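Local atomic coordinates of aminoglycoside N(6')-acetyltransferase type 1 (PDB entry 2VBQ), a protein that catalyses transfer of an acetyl group from acetyl-CoA to the 6'-amino group of aminoglycosides, conferring resistance to antibiotics such as amikacin and tobramycin. Residues V96-I101 with A118-W123. Numbering follows the deposited sequence.
Sequences VFLEGI and AAVQRW
V96 meets V120 and W123 through one methyl, CG2. The CB of V96 points toward the helix, and CG2 is anti to the backbone N. V96 CG2 lies 3.7 Å from V120 CG1, and the two valine side chains meet at a slant. It also lies against the V120 carbonyl oxygen. The same V96 CG2 is 3.9 Å from W123 CE3, on the benzo part of the indole, and approaches that ring obliquely. With CG anti to the backbone N (chi1 180°) and chi2 at 67°, the indole of W123 puts its six-membered ring near the strand. The other branch of V120 serves L98: V120 CG2 is 4.0 Å from L98 CD1, with the side chains at about a right angle. V120 thus touches V96 with CG1 and L98 with CG2.

The short segment axes run roughly antiparallel, at 149°. The segments lie on the first strand and the helix of the beta-alpha-beta unit 95-103, 112-126, 131-136 in the GNAT fold. The E99 carbonyl and the I101 amide hydrogen-bond the bisubstrate inhibitor. The side chains meet only through carbon, so the fit probably rests on buried hydrophobic surface. V120 and W123 also pack on strands 73-83 and 63-70.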
loop_
_atom_site.group_PDB
_atom_site.type_symbol
_atom_site.label_atom_id
_atom_site.label_comp_id
_atom_site.label_asym_id
_atom_site.label_seq_id
_atom_site.Cartn_x
_atom_site.Cartn_y
_atom_site.Cartn_z
ATOM N N VAL A 96 6.658 8.154 2.361
ATOM C CA VAL A 96 7.458 7.427 3.376
ATOM C C VAL A 96 6.557 6.582 4.279
ATOM O O VAL A 96 5.603 7.089 4.903
ATOM C CB VAL A 96 8.483 8.343 4.190
ATOM C CG1 VAL A 96 7.788 9.396 5.048
ATOM C CG2 VAL A 96 9.452 7.460 5.015
ATOM N N PHE A 97 6.805 5.272 4.280
ATOM C CA PHE A 97 5.868 4.360 4.899
ATOM C C PHE A 97 6.495 3.620 6.080
ATOM O O PHE A 97 7.605 3.079 5.967
ATOM C CB PHE A 97 5.264 3.336 3.888
ATOM C CG PHE A 97 3.964 2.740 4.383
ATOM C CD1 PHE A 97 3.960 1.661 5.277
ATOM C CD2 PHE A 97 2.746 3.321 4.029
ATOM C CE1 PHE A 97 2.757 1.146 5.780
ATOM C CE2 PHE A 97 1.548 2.808 4.531
ATOM C CZ PHE A 97 1.564 1.713 5.396
ATOM N N LEU A 98 5.798 3.646 7.218
ATOM C CA LEU A 98 6.230 2.905 8.416
ATOM C C LEU A 98 5.847 1.420 8.245
ATOM O O LEU A 98 4.688 1.044 8.438
ATOM C CB LEU A 98 5.625 3.530 9.695
ATOM C CG LEU A 98 6.112 2.985 11.063
ATOM C CD1 LEU A 98 7.605 3.302 11.284
ATOM C CD2 LEU A 98 5.290 3.518 12.223
ATOM N N GLU A 99 6.829 0.587 7.880
ATOM C CA GLU A 99 6.581 -0.813 7.535
ATOM C C GLU A 99 6.527 -1.727 8.769
ATOM O O GLU A 99 5.870 -2.768 8.751
ATOM C CB GLU A 99 7.626 -1.334 6.517
ATOM C CG GLU A 99 7.658 -0.587 5.144
ATOM C CD GLU A 99 6.439 -0.868 4.228
ATOM O OE1 GLU A 99 5.489 -1.573 4.636
ATOM O OE2 GLU A 99 6.425 -0.352 3.090
ATOM N N GLY A 100 7.181 -1.304 9.849
ATOM C CA GLY A 100 7.180 -2.071 11.116
ATOM C C GLY A 100 7.784 -1.244 12.233
ATOM O O GLY A 100 8.700 -0.467 11.994
ATOM N N ILE A 101 7.282 -1.412 13.451
ATOM C CA ILE A 101 7.853 -0.744 14.602
ATOM C C ILE A 101 7.634 -1.608 15.852
ATOM O O ILE A 101 6.544 -2.176 16.061
ATOM C CB ILE A 101 7.322 0.714 14.776
ATOM C CG1 ILE A 101 8.190 1.493 15.772
ATOM C CG2 ILE A 101 5.808 0.712 15.156
ATOM C CD1 ILE A 101 8.138 2.989 15.640
ATOM N N ALA A 118 10.393 9.827 14.296
ATOM C CA ALA A 118 11.072 11.072 13.922
ATOM C C ALA A 118 12.219 10.836 12.929
ATOM O O ALA A 118 12.397 11.622 11.977
ATOM C CB ALA A 118 11.556 11.802 15.152
ATOM N N ALA A 119 12.984 9.758 13.143
ATOM C CA ALA A 119 14.054 9.351 12.232
ATOM C C ALA A 119 13.509 8.905 10.864
ATOM O O ALA A 119 14.083 9.273 9.825
ATOM C CB ALA A 119 14.915 8.230 12.858
ATOM N N VAL A 120 12.447 8.089 10.862
ATOM C CA VAL A 120 11.763 7.691 9.602
ATOM C C VAL A 120 11.296 8.936 8.825
ATOM O O VAL A 120 11.515 9.035 7.613
ATOM C CB VAL A 120 10.522 6.763 9.864
ATOM C CG1 VAL A 120 9.636 6.629 8.586
ATOM C CG2 VAL A 120 10.948 5.392 10.400
ATOM N N GLN A 121 10.607 9.842 9.525
ATOM C CA GLN A 121 10.164 11.130 8.947
ATOM C C GLN A 121 11.292 11.952 8.329
ATOM O O GLN A 121 11.157 12.450 7.192
ATOM C CB GLN A 121 9.399 11.978 9.982
ATOM C CG GLN A 121 8.716 13.212 9.351
ATOM C CD GLN A 121 7.931 14.034 10.351
ATOM O OE1 GLN A 121 7.272 13.498 11.241
ATOM N NE2 GLN A 121 8.001 15.350 10.209
ATOM N N ARG A 122 12.388 12.093 9.074
ATOM C CA ARG A 122 13.608 12.794 8.638
ATOM C C ARG A 122 14.149 12.159 7.338
ATOM O O ARG A 122 14.390 12.843 6.340
ATOM C CB ARG A 122 14.654 12.735 9.773
ATOM C CG ARG A 122 15.969 13.529 9.585
ATOM C CD ARG A 122 16.939 13.289 10.779
ATOM N NE ARG A 122 16.202 13.421 12.048
ATOM C CZ ARG A 122 16.184 12.555 13.071
ATOM N NH1 ARG A 122 16.922 11.440 13.062
ATOM N NH2 ARG A 122 15.420 12.824 14.127
ATOM N N TRP A 123 14.300 10.833 7.350
ATOM C CA TRP A 123 14.709 10.090 6.169
ATOM C C TRP A 123 13.764 10.346 4.956
ATOM O O TRP A 123 14.221 10.665 3.832
ATOM C CB TRP A 123 14.812 8.584 6.509
ATOM C CG TRP A 123 15.227 7.718 5.361
ATOM C CD1 TRP A 123 16.452 7.709 4.737
ATOM C CD2 TRP A 123 14.435 6.722 4.713
ATOM N NE1 TRP A 123 16.455 6.775 3.737
ATOM C CE2 TRP A 123 15.228 6.159 3.695
ATOM C CE3 TRP A 123 13.122 6.259 4.882
ATOM C CZ2 TRP A 123 14.751 5.155 2.838
ATOM C CZ3 TRP A 123 12.651 5.253 4.047
ATOM C CH2 TRP A 123 13.475 4.700 3.033
#